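Local coordinates for Iron(III) ABC transporter, periplasmic iron-compound-binding protein (Vibrio cholerae, PDB 3TEF) that probably binds iron-loaded catecholate siderophores in the periplasm and hands them to an ABC transporter for uptake, at residues R21-G26 / P62-L67; P70-I75 / Y93-K98; M160-S165 / E206-H211. One frame throughout, in Å; residues are numbered along the deposited sequence.

Contact 1 (R21-G26 / P62-L67); sequences RVVVIG and PSAGSL
Strand 22-25, an inner strand of the four-stranded parallel sheet, packs Val23 and Ile25 against the loop 62-67, which runs alongside in roughly the same direction. The methyl of Ala64 settles across both: its CB lies 3.7 Å from Val23 CG1 and 4.1 Å from Ile25 CG1. Ile25 uses both arms, the CG2 methyl and the CG1-CD1 arm. Its chi1 of -65° places CG2 anti to the backbone N, and Ile25 CG2 lies 3.5 Å from Ser66 O. At the end of the other arm, Ile25 CD1 approaches Ala64 O at 3.8 Å. The chain is thus held by van der Waals contact with both methyl and backbone of the loop. Further along, Leu67 CD2 rests 4.1 Å from Gly26 CA, just where the strand gives way to helix 27-35 with Gly26 as N-cap. The loop's own shape is set partly by an ST turn, in which Gly65 N donates to Ser63 OG (3.1 Å), and partly by Ser66 OG, which accepts from Glu69 N. Val24 faces helix 27-35 on the other side of the sheet, so strand 22-25 is buried between layers, as expected in the alpha/beta domain of a siderophore-binding periplasmic protein.

Contact 2 (P70-I75 / Y93-K98); sequences PDFETI and YDELSK
Leu96 of helix 93-99 puts one methyl, CD2, against three residues of segment 70-75. That atom is 3.8 Å from Pro70 CB, 3.6 Å from Phe72 CE1 and 3.8 Å from Ile75 CD1, and the leucine side chain crosses each of these partners at about a right angle. The second methyl, Leu96 CD1, reaches the proline ring at its CG (4.0 Å). Phe72 CE1 also meets the preceding residue of the helix, Glu95, at its CB (3.5 Å), so the aliphatic base of the glutamate does the touching. The Phe72 ring is backed on one face by Pro70 CB, displaced toward the ring's rim.

Both helices lie on the same face of the parallel sheet. Helix 93-99 forms the crossover of a beta-alpha-beta unit joining strands 82-85 and 102-104, and helix 72-77 leads into the first of these. Underneath the contact, Ile75 rests on Ile25 and Ile83, and Leu96 on Ile85, so the strands supply the floor.

Farther out, polar bonds cap and brace each helix. Asp71 is the N-cap of helix 72-77; Thr74 N donates to its OD1 at 3.1 Å in a nearly straight bond (171°), coming from above the carboxylate plane. Glu95 is bent at chi2 (-72°), which leaves its carboxylate near the side chain one turn further on, where Lys98 NZ forms a salt bridge to OE1 (3.0 Å). On the flank of the same helix, Ser97 OG donates to the carbonyl oxygen Asp94 O, while a hydrogen bond from Tyr93 OH to Thr102 O ties the helix to the neighbouring strand 102-104.

Contact 3 (M160-S165 / E206-H211); sequences MLVMSS and EYIREH
Met160 and Val162 carry the share of strand 158-165 in the packing of the mixed sheet of this alpha/beta domain against helix 205-211. The axes of segments 160-165 and 206-211 run nearly antiparallel (169°) and come within 11.1 Å of each other, and the chain then continues into strand 215-220, which pairs with strand 158-165 in parallel.

The tight part belongs to Met160. Its chain is extended through CG and SD and then turns at chi3 (-68°), which delivers the terminal methyl between two helix residues a turn apart: CE is 3.6 Å from Tyr207 CE2 and 3.8 Å from His211 CB. The sulfur meets the residue after the tyrosine, with SD 4.0 Å from Ile208 CG1. It also lies at the edge of the Tyr207 ring, 81° off the normal, a Met-aromatic contact.

Packing is looser where Val162 and Ile208 reach toward each other tip to tip, CG2 to CD1 at 4.1 Å. Both side chains also touch Leu216 of the neighbouring strand, so this end of the contact remains buried despite the single long approach.

Toward the solvent side, Tyr207 and His211 are only partly covered, and here polar bonding within the helix takes over. The carbonyl oxygen Tyr207 O is gripped twice, by the backbone His211 N and by the ring nitrogen, from opposite faces of the carbonyl plane. His211 ND1 donates at 3.0 Å to Tyr207 O, and that same ND1 sits 3.5 Å above the plane of the Tyr207 ring, over its centre.

Contacts 1, 2 and 3 follow one another along the chain. The first two are neighbours, with centres 10 Å apart, and lie on the same face of the parallel sheet that contains strand 22-25: Ile25 CD1 packs on Pro70 CB, and Ala64 O probably accepts a hydrogen bond from Asp71 N, tying the loop of contact 1 to the start of helix 72-77. Contact 3 lies on the opposite side of the chain's centre, between the mixed sheet and helix 205-211, its centre about 35 Å from that of contact 1 and about 39 Å from that of contact 2. The three therefore sample two separate alpha/beta lobes, consistent with a bilobal siderophore-binding protein spanned by helix 131-154.

Contact 1 (R21-G26 / P62-L67)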
ATOM      1  N   ARG A  21      -5.724 -23.845  -3.753  1.00 26.57           N
ATOM      2  CA  ARG A  21      -4.291 -23.581  -3.826  1.00 26.54           C
ATOM      3  C   ARG A  21      -4.064 -22.171  -4.367  1.00 25.70           C
ATOM      4  O   ARG A  21      -4.301 -21.895  -5.543  1.00 26.18           O
ATOM      5  CB  ARG A  21      -3.596 -24.626  -4.709  1.00 29.54           C
ATOM      6  CG  ARG A  21      -3.761 -26.062  -4.201  1.00 32.48           C
ATOM      7  CD  ARG A  21      -3.004 -27.056  -5.072  1.00 27.67           C
ATOM      8  NE  ARG A  21      -1.573 -26.778  -5.047  1.00 31.08           N
ATOM      9  CZ  ARG A  21      -0.761 -27.113  -4.048  1.00 31.83           C
ATOM     10  NH1 ARG A  21      -1.238 -27.739  -2.973  1.00 32.44           N
ATOM     11  NH2 ARG A  21       0.527 -26.815  -4.121  1.00 32.51           N
ATOM     12  N   VAL A  22      -3.639 -21.275  -3.489  1.00 24.68           N
ATOM     13  CA  VAL A  22      -3.468 -19.872  -3.842  1.00 23.71           C
ATOM     14  C   VAL A  22      -1.995 -19.498  -3.743  1.00 21.89           C
ATOM     15  O   VAL A  22      -1.347 -19.759  -2.730  1.00 22.13           O
ATOM     16  CB  VAL A  22      -4.270 -18.963  -2.893  1.00 23.15           C
ATOM     17  CG1 VAL A  22      -4.120 -17.496  -3.293  1.00 22.61           C
ATOM     18  CG2 VAL A  22      -5.726 -19.382  -2.878  1.00 22.94           C
ATOM     19  N   VAL A  23      -1.476 -18.888  -4.803  1.00 20.70           N
ATOM     20  CA  VAL A  23      -0.116 -18.362  -4.819  1.00 19.38           C
ATOM     21  C   VAL A  23      -0.241 -16.845  -4.728  1.00 20.04           C
ATOM     22  O   VAL A  23      -1.077 -16.246  -5.412  1.00 21.70           O
ATOM     23  CB  VAL A  23       0.598 -18.753  -6.131  1.00 24.14           C
ATOM     24  CG1 VAL A  23       1.894 -17.959  -6.326  1.00 24.30           C
ATOM     25  CG2 VAL A  23       0.866 -20.242  -6.150  1.00 24.07           C
ATOM     26  N   VAL A  24       0.572 -16.222  -3.881  1.00 18.79           N
ATOM     27  CA  VAL A  24       0.467 -14.784  -3.679  1.00 18.34           C
ATOM     28  C   VAL A  24       1.811 -14.094  -3.899  1.00 22.10           C
ATOM     29  O   VAL A  24       2.823 -14.450  -3.273  1.00 21.92           O
ATOM     30  CB  VAL A  24      -0.059 -14.446  -2.257  1.00 19.05           C
ATOM     31  CG1 VAL A  24      -0.256 -12.947  -2.118  1.00 20.28           C
ATOM     32  CG2 VAL A  24      -1.364 -15.185  -1.976  1.00 19.52           C
ATOM     33  N   ILE A  25       1.814 -13.100  -4.787  1.00 18.41           N
ATOM     34  CA  ILE A  25       2.979 -12.242  -4.957  1.00 19.04           C
ATOM     35  C   ILE A  25       2.597 -10.826  -4.515  1.00 19.71           C
ATOM     36  O   ILE A  25       1.561 -10.303  -4.929  1.00 20.24           O
ATOM     37  CB  ILE A  25       3.439 -12.231  -6.415  1.00 19.77           C
ATOM     38  CG1 ILE A  25       3.918 -13.641  -6.792  1.00 21.07           C
ATOM     39  CG2 ILE A  25       4.568 -11.231  -6.592  1.00 20.42           C
ATOM     40  CD1 ILE A  25       4.197 -13.818  -8.275  1.00 25.33           C
ATOM     41  N   GLY A  26       3.416 -10.216  -3.660  1.00 20.23           N
ATOM     42  CA  GLY A  26       3.109  -8.885  -3.147  1.00 18.54           C
ATOM     43  C   GLY A  26       2.710  -8.927  -1.675  1.00 18.99           C
ATOM     44  O   GLY A  26       1.933  -9.787  -1.257  1.00 20.89           O
ATOM     45  N   PRO A  62       7.023 -22.228  -0.293  1.00 24.92           N
ATOM     46  CA  PRO A  62       7.948 -22.116  -1.425  1.00 26.14           C
ATOM     47  C   PRO A  62       7.904 -20.719  -2.029  1.00 25.49           C
ATOM     48  O   PRO A  62       6.852 -20.088  -2.015  1.00 21.74           O
ATOM     49  CB  PRO A  62       7.404 -23.135  -2.431  1.00 30.20           C
ATOM     50  CG  PRO A  62       6.691 -24.140  -1.587  1.00 28.45           C
ATOM     51  CD  PRO A  62       6.083 -23.348  -0.451  1.00 24.78           C
ATOM     52  N   SER A  63       9.037 -20.254  -2.543  1.00 25.31           N
ATOM     53  CA  SER A  63       9.138 -18.913  -3.093  1.00 23.24           C
ATOM     54  C   SER A  63       8.475 -18.839  -4.454  1.00 25.72           C
ATOM     55  O   SER A  63       8.793 -19.620  -5.348  1.00 26.92           O
ATOM     56  CB  SER A  63      10.595 -18.500  -3.259  1.00 25.47           C
ATOM     57  OG  SER A  63      10.659 -17.230  -3.885  1.00 26.73           O
ATOM     58  N   ALA A  64       7.571 -17.883  -4.603  1.00 22.73           N
ATOM     59  CA  ALA A  64       6.942 -17.628  -5.891  1.00 20.72           C
ATOM     60  C   ALA A  64       7.666 -16.505  -6.629  1.00 25.53           C
ATOM     61  O   ALA A  64       7.183 -16.011  -7.663  1.00 22.97           O
ATOM     62  CB  ALA A  64       5.482 -17.286  -5.692  1.00 22.00           C
ATOM     63  N   GLY A  65       8.820 -16.106  -6.098  1.00 23.59           N
ATOM     64  CA  GLY A  65       9.631 -15.061  -6.696  1.00 24.10           C
ATOM     65  C   GLY A  65       9.763 -13.842  -5.807  1.00 26.51           C
ATOM     66  O   GLY A  65       9.554 -13.934  -4.600  1.00 24.16           O
ATOM     67  N   SER A  66      10.135 -12.712  -6.401  1.00 23.30           N
ATOM     68  CA  SER A  66      10.272 -11.462  -5.665  1.00 21.12           C
ATOM     69  C   SER A  66       8.993 -10.659  -5.816  1.00 22.35           C
ATOM     70  O   SER A  66       8.039 -11.145  -6.404  1.00 24.65           O
ATOM     71  CB  SER A  66      11.452 -10.652  -6.192  1.00 24.78           C
ATOM     72  OG  SER A  66      11.182 -10.148  -7.495  1.00 24.98           O
ATOM     73  N   LEU A  67       8.970  -9.443  -5.270  1.00 21.29           N
ATOM     74  CA  LEU A  67       7.806  -8.577  -5.424  1.00 21.39           C
ATOM     75  C   LEU A  67       7.583  -8.212  -6.879  1.00 20.18           C
ATOM     76  O   LEU A  67       6.459  -7.936  -7.280  1.00 21.25           O
ATOM     77  CB  LEU A  67       7.955  -7.289  -4.613  1.00 21.27           C
ATOM     78  CG  LEU A  67       8.126  -7.411  -3.095  1.00 23.82           C
ATOM     79  CD1 LEU A  67       8.086  -6.012  -2.472  1.00 22.37           C
ATOM     80  CD2 LEU A  67       7.066  -8.308  -2.465  1.00 22.52           C
TER

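Contact 2 (P70-I75 / Y93-K98)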
ATOM      1  N   PRO A  70       8.127 -12.838 -10.807  1.00 26.17           N
ATOM      2  CA  PRO A  70       7.612 -14.158 -10.438  1.00 24.82           C
ATOM      3  C   PRO A  70       8.569 -15.265 -10.864  1.00 27.07           C
ATOM      4  O   PRO A  70       9.249 -15.142 -11.891  1.00 28.81           O
ATOM      5  CB  PRO A  70       6.298 -14.257 -11.238  1.00 24.34           C
ATOM      6  CG  PRO A  70       5.927 -12.835 -11.537  1.00 25.88           C
ATOM      7  CD  PRO A  70       7.251 -12.167 -11.784  1.00 27.63           C
ATOM      8  N   ASP A  71       8.624 -16.325 -10.068  1.00 24.81           N
ATOM      9  CA  ASP A  71       9.329 -17.545 -10.429  1.00 30.20           C
ATOM     10  C   ASP A  71       8.316 -18.445 -11.127  1.00 25.16           C
ATOM     11  O   ASP A  71       7.626 -19.237 -10.492  1.00 23.55           O
ATOM     12  CB  ASP A  71       9.888 -18.229  -9.181  1.00 29.60           C
ATOM     13  CG  ASP A  71      10.669 -19.494  -9.507  1.00 36.10           C
ATOM     14  OD1 ASP A  71      10.532 -20.017 -10.641  1.00 31.54           O
ATOM     15  OD2 ASP A  71      11.412 -19.966  -8.624  1.00 36.78           O
ATOM     16  N   PHE A  72       8.209 -18.298 -12.444  1.00 23.89           N
ATOM     17  CA  PHE A  72       7.171 -18.992 -13.194  1.00 25.76           C
ATOM     18  C   PHE A  72       7.283 -20.506 -13.053  1.00 26.65           C
ATOM     19  O   PHE A  72       6.280 -21.201 -12.929  1.00 24.36           O
ATOM     20  CB  PHE A  72       7.200 -18.590 -14.677  1.00 24.88           C
ATOM     21  CG  PHE A  72       6.966 -17.119 -14.915  1.00 26.32           C
ATOM     22  CD1 PHE A  72       5.696 -16.583 -14.826  1.00 25.80           C
ATOM     23  CD2 PHE A  72       8.022 -16.277 -15.233  1.00 30.84           C
ATOM     24  CE1 PHE A  72       5.486 -15.234 -15.043  1.00 24.78           C
ATOM     25  CE2 PHE A  72       7.816 -14.926 -15.443  1.00 27.63           C
ATOM     26  CZ  PHE A  72       6.545 -14.409 -15.349  1.00 30.55           C
ATOM     27  N   GLU A  73       8.508 -21.015 -13.067  1.00 26.77           N
ATOM     28  CA  GLU A  73       8.695 -22.455 -12.972  1.00 28.81           C
ATOM     29  C   GLU A  73       8.141 -23.006 -11.659  1.00 27.37           C
ATOM     30  O   GLU A  73       7.402 -23.988 -11.650  1.00 27.37           O
ATOM     31  CB  GLU A  73      10.172 -22.826 -13.167  1.00 30.51           C
ATOM     32  CG  GLU A  73      10.745 -22.343 -14.507  1.00 37.65           C
ATOM     33  CD  GLU A  73      12.229 -22.652 -14.674  1.00 47.81           C
ATOM     34  OE1 GLU A  73      12.842 -23.212 -13.735  1.00 55.99           O
ATOM     35  OE2 GLU A  73      12.784 -22.334 -15.749  1.00 57.36           O
ATOM     36  N   THR A  74       8.470 -22.359 -10.548  1.00 27.33           N
ATOM     37  CA  THR A  74       7.995 -22.840  -9.258  1.00 29.09           C
ATOM     38  C   THR A  74       6.483 -22.685  -9.159  1.00 28.58           C
ATOM     39  O   THR A  74       5.790 -23.576  -8.679  1.00 24.93           O
ATOM     40  CB  THR A  74       8.677 -22.104  -8.094  1.00 31.77           C
ATOM     41  OG1 THR A  74      10.078 -22.406  -8.111  1.00 36.87           O
ATOM     42  CG2 THR A  74       8.083 -22.546  -6.758  1.00 33.08           C
ATOM     43  N   ILE A  75       5.971 -21.554  -9.632  1.00 25.21           N
ATOM     44  CA  ILE A  75       4.535 -21.322  -9.598  1.00 24.64           C
ATOM     45  C   ILE A  75       3.789 -22.432 -10.345  1.00 25.58           C
ATOM     46  O   ILE A  75       2.781 -22.958  -9.861  1.00 24.51           O
ATOM     47  CB  ILE A  75       4.191 -19.929 -10.155  1.00 23.47           C
ATOM     48  CG1 ILE A  75       4.803 -18.862  -9.235  1.00 26.16           C
ATOM     49  CG2 ILE A  75       2.674 -19.756 -10.288  1.00 24.15           C
ATOM     50  CD1 ILE A  75       4.607 -17.426  -9.678  1.00 24.11           C
ATOM     51  N   TYR A  93       1.695 -10.168 -15.601  1.00 20.00           N
ATOM     52  CA  TYR A  93       0.341 -10.703 -15.585  1.00 22.27           C
ATOM     53  C   TYR A  93       0.009 -11.625 -16.755  1.00 22.26           C
ATOM     54  O   TYR A  93      -0.634 -12.659 -16.570  1.00 23.31           O
ATOM     55  CB  TYR A  93      -0.672  -9.566 -15.549  1.00 21.73           C
ATOM     56  CG  TYR A  93      -2.099 -10.049 -15.486  1.00 20.91           C
ATOM     57  CD1 TYR A  93      -2.695 -10.353 -14.275  1.00 23.02           C
ATOM     58  CD2 TYR A  93      -2.855 -10.187 -16.648  1.00 21.26           C
ATOM     59  CE1 TYR A  93      -4.011 -10.783 -14.206  1.00 20.11           C
ATOM     60  CE2 TYR A  93      -4.175 -10.624 -16.592  1.00 22.22           C
ATOM     61  CZ  TYR A  93      -4.742 -10.914 -15.375  1.00 20.88           C
ATOM     62  OH  TYR A  93      -6.041 -11.350 -15.291  1.00 22.39           O
ATOM     63  N   ASP A  94       0.410 -11.238 -17.965  1.00 24.14           N
ATOM     64  CA  ASP A  94       0.019 -12.010 -19.135  1.00 26.29           C
ATOM     65  C   ASP A  94       0.583 -13.419 -19.038  1.00 24.40           C
ATOM     66  O   ASP A  94      -0.115 -14.391 -19.344  1.00 23.32           O
ATOM     67  CB  ASP A  94       0.449 -11.330 -20.440  1.00 25.90           C
ATOM     68  CG  ASP A  94       1.934 -11.013 -20.475  1.00 28.49           C
ATOM     69  OD1 ASP A  94       2.567 -10.884 -19.394  1.00 36.18           O
ATOM     70  OD2 ASP A  94       2.480 -10.891 -21.584  1.00 38.84           O
ATOM     71  N   GLU A  95       1.832 -13.516 -18.585  1.00 24.68           N
ATOM     72  CA  GLU A  95       2.490 -14.807 -18.421  1.00 23.30           C
ATOM     73  C   GLU A  95       1.858 -15.631 -17.301  1.00 25.68           C
ATOM     74  O   GLU A  95       1.636 -16.838 -17.453  1.00 24.09           O
ATOM     75  CB  GLU A  95       3.993 -14.625 -18.186  1.00 26.61           C
ATOM     76  CG  GLU A  95       4.732 -14.131 -19.410  1.00 35.12           C
ATOM     77  CD  GLU A  95       4.842 -15.208 -20.466  1.00 40.90           C
ATOM     78  OE1 GLU A  95       4.863 -16.398 -20.083  1.00 46.77           O
ATOM     79  OE2 GLU A  95       4.897 -14.874 -21.673  1.00 51.74           O
ATOM     80  N   LEU A  96       1.552 -14.980 -16.180  1.00 21.19           N
ATOM     81  CA  LEU A  96       0.948 -15.691 -15.056  1.00 23.56           C
ATOM     82  C   LEU A  96      -0.461 -16.160 -15.428  1.00 22.78           C
ATOM     83  O   LEU A  96      -0.898 -17.228 -15.007  1.00 22.59           O
ATOM     84  CB  LEU A  96       0.904 -14.801 -13.808  1.00 22.51           C
ATOM     85  CG  LEU A  96       2.233 -14.397 -13.160  1.00 23.52           C
ATOM     86  CD1 LEU A  96       2.000 -13.291 -12.112  1.00 19.65           C
ATOM     87  CD2 LEU A  96       2.965 -15.601 -12.514  1.00 22.51           C
ATOM     88  N   SER A  97      -1.168 -15.367 -16.242  1.00 22.79           N
ATOM     89  CA  SER A  97      -2.554 -15.697 -16.561  1.00 24.12           C
ATOM     90  C   SER A  97      -2.650 -17.006 -17.357  1.00 24.35           C
ATOM     91  O   SER A  97      -3.695 -17.657 -17.370  1.00 27.66           O
ATOM     92  CB  SER A  97      -3.264 -14.541 -17.297  1.00 23.71           C
ATOM     93  OG  SER A  97      -2.681 -14.298 -18.574  1.00 27.25           O
ATOM     94  N   LYS A  98      -1.552 -17.402 -17.994  1.00 23.87           N
ATOM     95  CA  LYS A  98      -1.527 -18.667 -18.718  1.00 27.00           C
ATOM     96  C   LYS A  98      -1.544 -19.848 -17.767  1.00 26.16           C
ATOM     97  O   LYS A  98      -2.091 -20.908 -18.087  1.00 29.02           O
ATOM     98  CB  LYS A  98      -0.292 -18.756 -19.616  1.00 26.32           C
ATOM     99  CG  LYS A  98      -0.344 -17.822 -20.801  1.00 28.14           C
ATOM    100  CD  LYS A  98       0.821 -18.101 -21.736  1.00 26.83           C
ATOM    101  CE  LYS A  98       2.150 -17.879 -21.036  1.00 29.28           C
ATOM    102  NZ  LYS A  98       3.295 -18.151 -21.958  1.00 32.53           N
TER

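Contact 3 (M160-S165 / E206-H211)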
ATOM      1  N   MET A 160       2.162  18.051   3.071  1.00 27.50           N
ATOM      2  CA  MET A 160       3.120  17.722   2.040  1.00 24.68           C
ATOM      3  C   MET A 160       3.583  16.308   2.326  1.00 25.97           C
ATOM      4  O   MET A 160       3.927  15.984   3.466  1.00 26.55           O
ATOM      5  CB  MET A 160       4.306  18.683   2.092  1.00 30.29           C
ATOM      6  CG  MET A 160       5.364  18.411   1.041  1.00 27.97           C
ATOM      7  SD  MET A 160       6.759  19.543   1.151  1.00 32.52           S
ATOM      8  CE  MET A 160       5.980  21.080   0.652  1.00 37.29           C
ATOM      9  N   LEU A 161       3.554  15.462   1.307  1.00 24.47           N
ATOM     10  CA  LEU A 161       4.004  14.085   1.447  1.00 25.97           C
ATOM     11  C   LEU A 161       5.392  14.016   0.831  1.00 22.95           C
ATOM     12  O   LEU A 161       5.559  14.340  -0.333  1.00 23.73           O
ATOM     13  CB  LEU A 161       3.047  13.137   0.715  1.00 26.02           C
ATOM     14  CG  LEU A 161       3.174  11.611   0.862  1.00 25.93           C
ATOM     15  CD1 LEU A 161       4.498  11.070   0.286  1.00 27.01           C
ATOM     16  CD2 LEU A 161       2.992  11.155   2.299  1.00 26.35           C
ATOM     17  N   VAL A 162       6.378  13.621   1.629  1.00 19.79           N
ATOM     18  CA  VAL A 162       7.757  13.547   1.158  1.00 22.12           C
ATOM     19  C   VAL A 162       8.278  12.142   1.350  1.00 20.06           C
ATOM     20  O   VAL A 162       8.154  11.574   2.431  1.00 22.63           O
ATOM     21  CB  VAL A 162       8.673  14.529   1.910  1.00 24.65           C
ATOM     22  CG1 VAL A 162      10.117  14.411   1.409  1.00 27.26           C
ATOM     23  CG2 VAL A 162       8.177  15.953   1.731  1.00 23.58           C
ATOM     24  N   MET A 163       8.873  11.585   0.301  1.00 22.61           N
ATOM     25  CA  MET A 163       9.551  10.302   0.428  1.00 21.79           C
ATOM     26  C   MET A 163      11.046  10.549   0.384  1.00 23.14           C
ATOM     27  O   MET A 163      11.505  11.416  -0.344  1.00 23.10           O
ATOM     28  CB  MET A 163       9.146   9.362  -0.706  1.00 21.05           C
ATOM     29  CG  MET A 163       9.853   8.024  -0.634  1.00 28.74           C
ATOM     30  SD  MET A 163       9.104   6.836  -1.740  1.00 39.26           S
ATOM     31  CE  MET A 163       8.432   5.693  -0.562  1.00 35.32           C
ATOM     32  N   SER A 164      11.795   9.803   1.186  1.00 22.54           N
ATOM     33  CA  SER A 164      13.253   9.889   1.191  1.00 24.20           C
ATOM     34  C   SER A 164      13.840   8.536   0.817  1.00 28.53           C
ATOM     35  O   SER A 164      13.464   7.508   1.378  1.00 26.78           O
ATOM     36  CB  SER A 164      13.767  10.338   2.557  1.00 28.31           C
ATOM     37  OG  SER A 164      15.186  10.270   2.639  1.00 30.34           O
ATOM     38  N   SER A 165      14.753   8.542  -0.146  1.00 24.53           N
ATOM     39  CA  SER A 165      15.338   7.303  -0.631  1.00 27.12           C
ATOM     40  C   SER A 165      16.728   7.587  -1.186  1.00 27.08           C
ATOM     41  O   SER A 165      16.876   8.349  -2.134  1.00 25.63           O
ATOM     42  CB  SER A 165      14.463   6.703  -1.734  1.00 33.52           C
ATOM     43  OG  SER A 165      15.032   5.507  -2.245  1.00 37.68           O
ATOM     44  N   GLU A 206      15.275  22.720   0.712  1.00 35.18           N
ATOM     45  CA  GLU A 206      14.959  24.109   0.430  1.00 35.66           C
ATOM     46  C   GLU A 206      13.495  24.248  -0.005  1.00 40.42           C
ATOM     47  O   GLU A 206      12.811  25.196   0.379  1.00 38.16           O
ATOM     48  CB  GLU A 206      15.906  24.667  -0.638  1.00 42.86           C
ATOM     49  CG  GLU A 206      17.345  24.929  -0.141  1.00 46.61           C
ATOM     50  CD  GLU A 206      18.199  23.665   0.004  1.00 48.15           C
ATOM     51  OE1 GLU A 206      17.684  22.539  -0.187  1.00 46.07           O
ATOM     52  OE2 GLU A 206      19.405  23.804   0.312  1.00 50.41           O
ATOM     53  N   TYR A 207      13.026  23.293  -0.805  1.00 35.63           N
ATOM     54  CA  TYR A 207      11.638  23.261  -1.259  1.00 35.32           C
ATOM     55  C   TYR A 207      10.672  23.064  -0.083  1.00 38.90           C
ATOM     56  O   TYR A 207       9.619  23.705  -0.024  1.00 38.18           O
ATOM     57  CB  TYR A 207      11.484  22.146  -2.296  1.00 36.21           C
ATOM     58  CG  TYR A 207      10.080  21.788  -2.726  1.00 34.63           C
ATOM     59  CD1 TYR A 207       9.604  22.155  -3.984  1.00 34.24           C
ATOM     60  CD2 TYR A 207       9.244  21.041  -1.900  1.00 33.95           C
ATOM     61  CE1 TYR A 207       8.331  21.807  -4.402  1.00 34.39           C
ATOM     62  CE2 TYR A 207       7.963  20.689  -2.307  1.00 31.94           C
ATOM     63  CZ  TYR A 207       7.514  21.075  -3.557  1.00 35.70           C
ATOM     64  OH  TYR A 207       6.248  20.723  -3.972  1.00 37.11           O
ATOM     65  N   ILE A 208      11.031  22.183   0.848  1.00 33.40           N
ATOM     66  CA  ILE A 208      10.200  21.941   2.029  1.00 34.77           C
ATOM     67  C   ILE A 208      10.107  23.206   2.880  1.00 37.82           C
ATOM     68  O   ILE A 208       9.018  23.618   3.287  1.00 37.76           O
ATOM     69  CB  ILE A 208      10.733  20.768   2.883  1.00 32.10           C
ATOM     70  CG1 ILE A 208      10.646  19.450   2.105  1.00 24.51           C
ATOM     71  CG2 ILE A 208       9.948  20.651   4.189  1.00 31.22           C
ATOM     72  CD1 ILE A 208      11.363  18.290   2.771  1.00 28.90           C
ATOM     73  N   ARG A 209      11.253  23.829   3.127  1.00 36.32           N
ATOM     74  CA  ARG A 209      11.305  25.059   3.917  1.00 40.30           C
ATOM     75  C   ARG A 209      10.593  26.219   3.222  1.00 41.39           C
ATOM     76  O   ARG A 209       9.817  26.941   3.848  1.00 43.53           O
ATOM     77  CB  ARG A 209      12.760  25.433   4.225  1.00 44.41           C
ATOM     78  CG  ARG A 209      12.945  26.805   4.862  1.00 47.07           C
ATOM     79  CD  ARG A 209      12.171  26.938   6.162  1.00 51.90           C
ATOM     80  NE  ARG A 209      12.323  28.273   6.739  1.00 52.29           N
ATOM     81  CZ  ARG A 209      11.381  29.211   6.734  1.00 57.04           C
ATOM     82  NH1 ARG A 209      10.193  28.966   6.194  1.00 55.29           N
ATOM     83  NH2 ARG A 209      11.623  30.396   7.280  1.00 61.68           N
ATOM     84  N   GLU A 210      10.854  26.390   1.929  1.00 40.23           N
ATOM     85  CA  GLU A 210      10.274  27.494   1.169  1.00 41.62           C
ATOM     86  C   GLU A 210       8.741  27.409   1.143  1.00 44.79           C
ATOM     87  O   GLU A 210       8.048  28.408   1.373  1.00 43.28           O
ATOM     88  CB  GLU A 210      10.870  27.567  -0.252  1.00 45.52           C
ATOM     89  CG  GLU A 210      10.421  26.455  -1.228  1.00 46.83           C
ATOM     90  CD  GLU A 210      11.239  26.398  -2.532  1.00 48.99           C
ATOM     91  OE1 GLU A 210      12.472  26.616  -2.487  1.00 49.58           O
ATOM     92  OE2 GLU A 210      10.648  26.125  -3.604  1.00 49.92           O
ATOM     93  N   HIS A 211       8.215  26.213   0.885  1.00 40.68           N
ATOM     94  CA  HIS A 211       6.771  26.022   0.790  1.00 40.28           C
ATOM     95  C   HIS A 211       6.092  25.919   2.154  1.00 41.39           C
ATOM     96  O   HIS A 211       4.888  26.154   2.271  1.00 46.57           O
ATOM     97  CB  HIS A 211       6.434  24.823  -0.096  1.00 42.14           C
ATOM     98  CG  HIS A 211       6.634  25.084  -1.558  1.00 41.80           C
ATOM     99  ND1 HIS A 211       7.774  24.702  -2.234  1.00 43.11           N
ATOM    100  CD2 HIS A 211       5.849  25.706  -2.467  1.00 39.32           C
ATOM    101  CE1 HIS A 211       7.674  25.064  -3.501  1.00 42.20           C
ATOM    102  NE2 HIS A 211       6.517  25.675  -3.668  1.00 42.12           N
TER